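Local coordinates for adhesion G-protein coupled receptor G6 (Danio rerio, PDB 6V55) that probably couples cell adhesion to G-protein signalling in myelination, through a large, glycosylated, calcium-binding extracellular region, at residues Ile35-Pro38 / Ile42-Ile45; Val115-Gln120 / Ser302-Pro307; Gln120-Pro125 / Val297-Ser302. One frame throughout, in Å; residues are numbered along the deposited sequence.

Interaction 1 (Ile35-Pro38 / Ile42-Ile45)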
loop_
_atom_site.group_PDB
_atom_site.type_symbol
_atom_site.label_atom_id
_atom_site.label_comp_id
_atom_site.label_asym_id
_atom_site.label_seq_id
_atom_site.Cartn_x
_atom_site.Cartn_y
_atom_site.Cartn_z
ATOM N N ILE A 35 1.431 2.000 -10.875
ATOM C CA ILE A 35 2.523 1.716 -11.796
ATOM C C ILE A 35 1.925 1.403 -13.154
ATOM O O ILE A 35 1.177 0.427 -13.291
ATOM C CB ILE A 35 3.381 0.547 -11.310
ATOM C CG1 ILE A 35 3.663 0.687 -9.812
ATOM C CG2 ILE A 35 4.633 0.502 -12.126
ATOM C CD1 ILE A 35 4.245 -0.564 -9.161
ATOM N N GLN A 36 2.256 2.213 -14.163
ATOM C CA GLN A 36 1.675 2.047 -15.488
ATOM C C GLN A 36 2.752 1.798 -16.530
ATOM O O GLN A 36 3.737 2.541 -16.615
ATOM C CB GLN A 36 0.838 3.248 -15.893
ATOM C CG GLN A 36 -0.044 2.934 -17.070
ATOM C CD GLN A 36 -1.221 3.859 -17.162
ATOM O OE1 GLN A 36 -2.281 3.484 -17.677
ATOM N NE2 GLN A 36 -1.058 5.077 -16.643
ATOM N N ALA A 37 2.551 0.750 -17.314
ATOM C CA ALA A 37 3.369 0.333 -18.431
ATOM C C ALA A 37 2.595 0.537 -19.736
ATOM O O ALA A 37 1.360 0.632 -19.719
ATOM C CB ALA A 37 3.752 -1.147 -18.248
ATOM N N PRO A 38 3.293 0.619 -20.916
ATOM C CA PRO A 38 2.559 0.651 -22.197
ATOM C C PRO A 38 1.895 -0.680 -22.540
ATOM O O PRO A 38 2.082 -1.675 -21.826
ATOM C CB PRO A 38 3.646 1.010 -23.218
ATOM C CG PRO A 38 4.943 0.631 -22.549
ATOM C CD PRO A 38 4.728 0.922 -21.111
ATOM N N ILE A 42 3.537 -5.983 -18.918
ATOM C CA ILE A 42 2.893 -6.142 -17.620
ATOM C C ILE A 42 3.856 -5.636 -16.544
ATOM O O ILE A 42 5.030 -5.385 -16.806
ATOM C CB ILE A 42 2.458 -7.598 -17.341
ATOM C CG1 ILE A 42 3.664 -8.536 -17.265
ATOM C CG2 ILE A 42 1.482 -8.080 -18.382
ATOM C CD1 ILE A 42 3.343 -9.858 -16.587
ATOM N N VAL A 43 3.347 -5.470 -15.327
ATOM C CA VAL A 43 4.142 -4.942 -14.220
ATOM C C VAL A 43 4.394 -6.062 -13.215
ATOM O O VAL A 43 3.457 -6.748 -12.782
ATOM C CB VAL A 43 3.449 -3.743 -13.547
ATOM C CG1 VAL A 43 4.307 -3.211 -12.419
ATOM C CG2 VAL A 43 3.143 -2.643 -14.564
ATOM N N GLN A 44 5.659 -6.252 -12.851
ATOM C CA GLN A 44 6.052 -7.182 -11.804
ATOM C C GLN A 44 6.618 -6.402 -10.628
ATOM O O GLN A 44 7.585 -5.649 -10.794
ATOM C CB GLN A 44 7.100 -8.145 -12.327
ATOM C CG GLN A 44 7.368 -9.257 -11.384
ATOM C CD GLN A 44 8.571 -10.064 -11.784
ATOM O OE1 GLN A 44 9.629 -9.519 -12.118
ATOM N NE2 GLN A 44 8.400 -11.379 -11.810
ATOM N N ILE A 45 6.036 -6.576 -9.441
ATOM C CA ILE A 45 6.599 -5.970 -8.248
ATOM C C ILE A 45 7.296 -7.049 -7.439
ATOM O O ILE A 45 7.040 -8.244 -7.579
ATOM C CB ILE A 45 5.570 -5.224 -7.372
ATOM C CG1 ILE A 45 4.613 -6.206 -6.691
ATOM C CG2 ILE A 45 4.827 -4.162 -8.167
ATOM C CD1 ILE A 45 3.703 -5.546 -5.668
#

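Interaction 2 (Val115-Gln120 / Ser302-Pro307)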
loop_
_atom_site.group_PDB
_atom_site.type_symbol
_atom_site.label_atom_id
_atom_site.label_comp_id
_atom_site.label_asym_id
_atom_site.label_seq_id
_atom_site.Cartn_x
_atom_site.Cartn_y
_atom_site.Cartn_z
ATOM N N VAL A 115 5.031 -9.231 -22.056
ATOM C CA VAL A 115 4.310 -10.493 -22.156
ATOM C C VAL A 115 5.100 -11.405 -23.095
ATOM O O VAL A 115 5.670 -10.941 -24.098
ATOM C CB VAL A 115 2.857 -10.236 -22.614
ATOM C CG1 VAL A 115 2.813 -9.316 -23.802
ATOM C CG2 VAL A 115 2.103 -11.520 -22.952
ATOM N N THR A 116 5.267 -12.669 -22.682
ATOM C CA THR A 116 5.973 -13.687 -23.450
ATOM C C THR A 116 5.352 -13.884 -24.843
ATOM O O THR A 116 4.165 -13.603 -25.093
ATOM C CB THR A 116 5.965 -15.038 -22.716
ATOM O OG1 THR A 116 4.622 -15.539 -22.627
ATOM C CG2 THR A 116 6.520 -14.923 -21.326
ATOM N N LEU A 117 6.204 -14.338 -25.765
ATOM C CA LEU A 117 5.756 -14.670 -27.105
ATOM C C LEU A 117 4.814 -15.864 -27.122
ATOM O O LEU A 117 3.948 -15.928 -28.002
ATOM C CB LEU A 117 6.966 -14.926 -27.993
ATOM C CG LEU A 117 6.832 -14.647 -29.491
ATOM C CD1 LEU A 117 5.953 -13.431 -29.780
ATOM C CD2 LEU A 117 8.195 -14.491 -30.201
ATOM N N ARG A 118 4.899 -16.758 -26.128
ATOM C CA ARG A 118 4.009 -17.908 -26.040
ATOM C C ARG A 118 2.616 -17.583 -25.503
ATOM O O ARG A 118 1.806 -18.503 -25.339
ATOM C CB ARG A 118 4.652 -18.991 -25.182
ATOM C CG ARG A 118 5.635 -19.840 -25.949
ATOM C CD ARG A 118 6.058 -21.022 -25.119
ATOM N NE ARG A 118 7.503 -21.028 -24.937
ATOM C CZ ARG A 118 8.356 -21.662 -25.734
ATOM N NH1 ARG A 118 7.917 -22.360 -26.776
ATOM N NH2 ARG A 118 9.652 -21.597 -25.478
ATOM N N ASN A 119 2.329 -16.319 -25.199
ATOM C CA ASN A 119 0.973 -15.840 -24.974
ATOM C C ASN A 119 0.482 -15.019 -26.148
ATOM O O ASN A 119 -0.464 -14.245 -25.996
ATOM C CB ASN A 119 0.894 -14.995 -23.695
ATOM C CG ASN A 119 0.891 -15.843 -22.438
ATOM O OD1 ASN A 119 0.042 -16.740 -22.279
ATOM N ND2 ASN A 119 1.846 -15.581 -21.542
ATOM N N GLN A 120 1.135 -15.121 -27.302
ATOM C CA GLN A 120 0.795 -14.296 -28.454
ATOM C C GLN A 120 0.770 -15.130 -29.731
ATOM O O GLN A 120 1.580 -16.039 -29.914
ATOM C CB GLN A 120 1.793 -13.124 -28.618
ATOM C CG GLN A 120 1.740 -12.069 -27.524
ATOM C CD GLN A 120 2.942 -11.180 -27.530
ATOM O OE1 GLN A 120 4.067 -11.663 -27.626
ATOM N NE2 GLN A 120 2.727 -9.870 -27.411
ATOM N N SER A 302 13.448 -12.500 -27.511
ATOM C CA SER A 302 14.871 -12.283 -27.756
ATOM C C SER A 302 15.365 -12.903 -29.071
ATOM O O SER A 302 16.427 -12.496 -29.564
ATOM C CB SER A 302 15.687 -12.843 -26.585
ATOM O OG SER A 302 15.360 -14.202 -26.319
ATOM N N TYR A 303 14.612 -13.854 -29.656
ATOM C CA TYR A 303 14.960 -14.532 -30.905
ATOM C C TYR A 303 14.415 -13.848 -32.161
ATOM O O TYR A 303 14.825 -14.222 -33.265
ATOM C CB TYR A 303 14.433 -15.976 -30.888
ATOM C CG TYR A 303 15.106 -16.942 -29.923
ATOM C CD1 TYR A 303 14.738 -16.999 -28.587
ATOM C CD2 TYR A 303 16.081 -17.832 -30.364
ATOM C CE1 TYR A 303 15.341 -17.898 -27.704
ATOM C CE2 TYR A 303 16.698 -18.734 -29.490
ATOM C CZ TYR A 303 16.314 -18.759 -28.167
ATOM O OH TYR A 303 16.911 -19.664 -27.326
ATOM N N TRP A 304 13.507 -12.868 -32.030
ATOM C CA TRP A 304 12.714 -12.366 -33.153
ATOM C C TRP A 304 12.697 -10.838 -33.199
ATOM O O TRP A 304 12.934 -10.159 -32.198
ATOM C CB TRP A 304 11.252 -12.856 -33.072
ATOM C CG TRP A 304 11.060 -14.341 -33.194
ATOM C CD1 TRP A 304 11.072 -15.269 -32.181
ATOM C CD2 TRP A 304 10.820 -15.072 -34.398
ATOM N NE1 TRP A 304 10.864 -16.536 -32.688
ATOM C CE2 TRP A 304 10.701 -16.439 -34.046
ATOM C CE3 TRP A 304 10.697 -14.704 -35.740
ATOM C CZ2 TRP A 304 10.457 -17.431 -34.990
ATOM C CZ3 TRP A 304 10.470 -15.690 -36.680
ATOM C CH2 TRP A 304 10.355 -17.041 -36.301
ATOM N N THR A 305 12.397 -10.299 -34.386
ATOM C CA THR A 305 11.920 -8.920 -34.536
ATOM C C THR A 305 10.514 -9.002 -35.114
ATOM O O THR A 305 10.332 -9.101 -36.333
ATOM C CB THR A 305 12.807 -8.068 -35.438
ATOM O OG1 THR A 305 12.679 -8.500 -36.800
ATOM C CG2 THR A 305 14.232 -8.169 -35.010
ATOM N N ILE A 306 9.527 -8.966 -34.232
ATOM C CA ILE A 306 8.122 -8.924 -34.603
ATOM C C ILE A 306 7.534 -7.678 -33.956
ATOM O O ILE A 306 7.608 -7.528 -32.730
ATOM C CB ILE A 306 7.364 -10.181 -34.146
ATOM C CG1 ILE A 306 7.942 -11.430 -34.809
ATOM C CG2 ILE A 306 5.882 -10.048 -34.458
ATOM C CD1 ILE A 306 7.603 -12.694 -34.060
ATOM N N PRO A 307 6.964 -6.755 -34.727
ATOM C CA PRO A 307 6.360 -5.555 -34.132
ATOM C C PRO A 307 5.082 -5.873 -33.357
ATOM O O PRO A 307 4.501 -6.961 -33.456
ATOM C CB PRO A 307 6.078 -4.660 -35.346
ATOM C CG PRO A 307 6.961 -5.202 -36.451
ATOM C CD PRO A 307 7.032 -6.674 -36.199
#

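Interaction 3 (Gln120-Pro125 / Val297-Ser302)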
loop_
_atom_site.group_PDB
_atom_site.type_symbol
_atom_site.label_atom_id
_atom_site.label_comp_id
_atom_site.label_asym_id
_atom_site.label_seq_id
_atom_site.Cartn_x
_atom_site.Cartn_y
_atom_site.Cartn_z
ATOM N N GLN A 120 1.135 -15.121 -27.302
ATOM C CA GLN A 120 0.795 -14.296 -28.454
ATOM C C GLN A 120 0.770 -15.130 -29.731
ATOM O O GLN A 120 1.580 -16.039 -29.914
ATOM C CB GLN A 120 1.793 -13.124 -28.618
ATOM C CG GLN A 120 1.740 -12.069 -27.524
ATOM C CD GLN A 120 2.942 -11.180 -27.530
ATOM O OE1 GLN A 120 4.067 -11.663 -27.626
ATOM N NE2 GLN A 120 2.727 -9.870 -27.411
ATOM N N LYS A 121 -0.162 -14.808 -30.613
ATOM C CA LYS A 121 -0.223 -15.336 -31.967
ATOM C C LYS A 121 0.202 -14.203 -32.897
ATOM O O LYS A 121 0.268 -13.043 -32.482
ATOM C CB LYS A 121 -1.640 -15.851 -32.284
ATOM C CG LYS A 121 -1.960 -17.265 -31.695
ATOM C CD LYS A 121 -2.400 -17.250 -30.200
ATOM C CE LYS A 121 -2.607 -18.652 -29.588
ATOM N NZ LYS A 121 -2.477 -18.641 -28.091
ATOM N N VAL A 122 0.563 -14.526 -34.139
ATOM C CA VAL A 122 1.212 -13.541 -35.013
ATOM C C VAL A 122 0.536 -13.524 -36.379
ATOM O O VAL A 122 0.478 -14.554 -37.058
ATOM C CB VAL A 122 2.728 -13.798 -35.154
ATOM C CG1 VAL A 122 3.323 -12.975 -36.268
ATOM C CG2 VAL A 122 3.465 -13.421 -33.870
ATOM N N THR A 123 0.052 -12.350 -36.794
ATOM C CA THR A 123 -0.511 -12.189 -38.135
ATOM C C THR A 123 0.608 -12.052 -39.173
ATOM O O THR A 123 1.477 -11.185 -39.039
ATOM C CB THR A 123 -1.439 -10.971 -38.161
ATOM O OG1 THR A 123 -2.530 -11.181 -37.253
ATOM C CG2 THR A 123 -1.988 -10.725 -39.572
ATOM N N MET A 124 0.592 -12.902 -40.212
ATOM C CA MET A 124 1.692 -12.754 -41.168
ATOM C C MET A 124 1.304 -11.776 -42.274
ATOM O O MET A 124 0.132 -11.729 -42.663
ATOM C CB MET A 124 2.074 -14.105 -41.775
ATOM C CG MET A 124 0.935 -15.002 -42.179
ATOM S SD MET A 124 1.440 -16.667 -41.772
ATOM C CE MET A 124 1.288 -16.403 -40.027
ATOM N N PRO A 125 2.233 -10.971 -42.811
ATOM C CA PRO A 125 1.821 -9.810 -43.605
ATOM C C PRO A 125 1.434 -10.182 -45.029
ATOM O O PRO A 125 1.703 -11.276 -45.524
ATOM C CB PRO A 125 3.064 -8.918 -43.600
ATOM C CG PRO A 125 4.178 -9.880 -43.594
ATOM C CD PRO A 125 3.711 -11.029 -42.726
ATOM N N VAL A 297 16.119 -21.586 -32.884
ATOM C CA VAL A 297 15.127 -20.525 -32.786
ATOM C C VAL A 297 14.037 -21.017 -31.840
ATOM O O VAL A 297 13.580 -22.159 -31.954
ATOM C CB VAL A 297 14.557 -20.159 -34.173
ATOM C CG1 VAL A 297 13.546 -19.069 -34.072
ATOM C CG2 VAL A 297 15.662 -19.707 -35.116
ATOM N N ASP A 298 13.658 -20.176 -30.881
ATOM C CA ASP A 298 12.570 -20.449 -29.952
ATOM C C ASP A 298 11.554 -19.313 -30.018
ATOM O O ASP A 298 11.876 -18.194 -30.430
ATOM C CB ASP A 298 13.110 -20.618 -28.520
ATOM C CG ASP A 298 12.082 -21.184 -27.559
ATOM O OD1 ASP A 298 11.341 -22.115 -27.931
ATOM O OD2 ASP A 298 12.008 -20.680 -26.417
ATOM N N TRP A 299 10.316 -19.624 -29.637
ATOM C CA TRP A 299 9.234 -18.651 -29.582
ATOM C C TRP A 299 9.348 -17.828 -28.315
ATOM O O TRP A 299 8.764 -18.148 -27.273
ATOM C CB TRP A 299 7.884 -19.348 -29.648
ATOM C CG TRP A 299 6.740 -18.489 -30.108
ATOM C CD1 TRP A 299 5.594 -18.244 -29.412
ATOM C CD2 TRP A 299 6.558 -17.876 -31.403
ATOM N NE1 TRP A 299 4.739 -17.477 -30.163
ATOM C CE2 TRP A 299 5.304 -17.236 -31.385
ATOM C CE3 TRP A 299 7.351 -17.768 -32.553
ATOM C CZ2 TRP A 299 4.823 -16.500 -32.465
ATOM C CZ3 TRP A 299 6.861 -17.044 -33.640
ATOM C CH2 TRP A 299 5.611 -16.417 -33.581
ATOM N N ASP A 300 10.085 -16.741 -28.436
ATOM C CA ASP A 300 10.622 -15.987 -27.327
ATOM C C ASP A 300 11.151 -14.722 -27.971
ATOM O O ASP A 300 11.768 -14.792 -29.040
ATOM C CB ASP A 300 11.723 -16.778 -26.612
ATOM C CG ASP A 300 12.111 -16.185 -25.287
ATOM O OD1 ASP A 300 12.695 -15.071 -25.264
ATOM O OD2 ASP A 300 11.840 -16.854 -24.265
ATOM N N HIS A 301 10.877 -13.577 -27.335
ATOM C CA HIS A 301 11.047 -12.286 -27.986
ATOM C C HIS A 301 12.500 -11.948 -28.286
ATOM O O HIS A 301 12.753 -11.243 -29.270
ATOM C CB HIS A 301 10.464 -11.191 -27.119
ATOM C CG HIS A 301 8.980 -11.117 -27.169
ATOM N ND1 HIS A 301 8.305 -10.481 -28.190
ATOM C CD2 HIS A 301 8.036 -11.578 -26.314
ATOM C CE1 HIS A 301 7.006 -10.562 -27.966
ATOM N NE2 HIS A 301 6.816 -11.223 -26.835
ATOM N N SER A 302 13.448 -12.500 -27.511
ATOM C CA SER A 302 14.871 -12.283 -27.756
ATOM C C SER A 302 15.365 -12.903 -29.071
ATOM O O SER A 302 16.427 -12.496 -29.564
ATOM C CB SER A 302 15.687 -12.843 -26.585
ATOM O OG SER A 302 15.360 -14.202 -26.319
#

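Interaction 1 (Ile35-Pro38 / Ile42-Ile45)
Ile-35 and Val-43 meet inside the beta sandwich of the CUB domain. Strand 30-36 belongs to one sheet and strand 41-51 to the facing one, so the chain between them forms a beta arch, joined by side chains. The tight part is wholly apolar. With chi1 at -179° Val-43 turns CG1 to Ile-35 and CG2 to Ala-37: CG1 of Val-43 reaches Ile-35 CG2 at 3.7 Å, while its CG2 lies 4.0 Å from Ala-37 CB. One valine thus fills the step between two residues of the partner segment. With an alanine here both methyls would go, which would probably open a gap under Ile-35 and Ala-37 and weaken the join between the sheets. Strands 90-96 and 105-114 close the core round this pair through Met-91 and Tyr-110. The opposite sides of both segments are looser: Gln-36 and Pro-38 set off away from the partner into exposed positions, and Gln-44, likewise directed away, touches an N-linked sugar. Backbone polarity is met elsewhere, Val-43 N by Ser-86 OG and Ala-37 O by Asn-89 ND2. Farther from the turn, Ile-35 CD1 rests 3.8 Å from Ile-45 CG2.

Interaction 2 (Val115-Gln120 / Ser302-Pro307)
The indole of Trp-304 is the flat group of this contact, and Leu-117 meets it obliquely. The touching atom is Leu-117 CD2, which is 3.6 Å from Trp-304 CD1. It sits 4.1 Å from Trp-304 CG and 4.2 Å from Trp-304 NE1, so the methyl addresses the pyrrole part of the indole and not its benzene part. The two side chains cross at about a right angle. Elsewhere round the ring, Trp-299 packs edge-to-face with Trp-304, and Trp-304 NE1 gives a hydrogen bond to Asp-298 O, which satisfies the polar corner of a buried residue. The same methyl of Leu-117 is also approached by Ile-306 CD1, at 4.3 Å, a looser touch.

Leu-117 gets there because CG stands roughly anti to the backbone N (chi1 -152°), which sets CD2 against the indole of Trp-304. Its backbone lies in a short 3-10 turn, where Asn-119 N bonds Thr-116 O at 3.3 Å and Gln-120 N bonds Leu-117 O at 3.0 Å. This turn follows the last CUB strand, 105-114, and precedes strand 122-123 of the pentraxin-like sandwich. In segment 302-307, Tyr-303 and Thr-305 bond through their backbones to Ser-135 and Arg-133.

The surface buried is small, 97 Å², and wholly apolar across the segments; directional bonding comes from neighbours instead. An apolar contact of Leu-117 beside the Arg-118 to Asp-298 salt bridge probably steadies the segment after strand 105-114 against the pentraxin-like sandwich.

Interaction 3 (Gln120-Pro125 / Val297-Ser302)
Val-122 and Trp-299 meet where an edge strand of the pentraxin-like beta sandwich is covered by the loop running into strand 304-305. Val-122 CG2 lies 3.6 Å from Trp-299 CZ2 and 3.7 Å from its CH2, so the methyl meets the CZ2-CH2 side of the six-membered ring obliquely. The bond from Trp-299 NE1 to Gln-120 O, at the edge of the ring and in its plane, is nearly straight (161°) but weak and secondary, at 3.5 Å; Leu-117 O lies closer to Trp-299 NE1, at 2.8 Å. The indole reaches the strand because CG is roughly anti to the backbone N (chi1 -158°), from a backbone that forms an inverse gamma turn centred on Trp-299. Tyr-271 meets the indole with its ring nearly perpendicular. The amide end of Gln-120 lies near the His-301 imidazole, the two planes 64° apart, and Val-115 O is 3.0 Å from His-301 NE2. Ser-302 OG bonds Asp-300 OD1 at 3.0 Å, from above the carboxylate plane, and Ser-302 N adds a weak bond. Strand 122-123 pairs with strand 268-276, an edge position belonging to the concanavalin-like jelly roll of the pentraxin family.

Along the chain, interaction 1 closes before interaction 2 opens, and interaction 3 is nested inside the long loop that interaction 2 closes. Interaction 1 joins the two sheets of the CUB sandwich; its centre lies about 18 Å from that of interaction 2 and about 22 Å from that of interaction 3, without touching either. Interactions 2 and 3 are neighbours, with centres about 5 Å apart and with Gln-120 and Ser-302 in common. They touch directly, Leu-117 of the one lying against Trp-299 of the other. Strand 105-114 of the CUB domain leads straight into segment 115-120, so these two contacts fasten the domain junction to the pentraxin-like sandwich and probably limit its flexing.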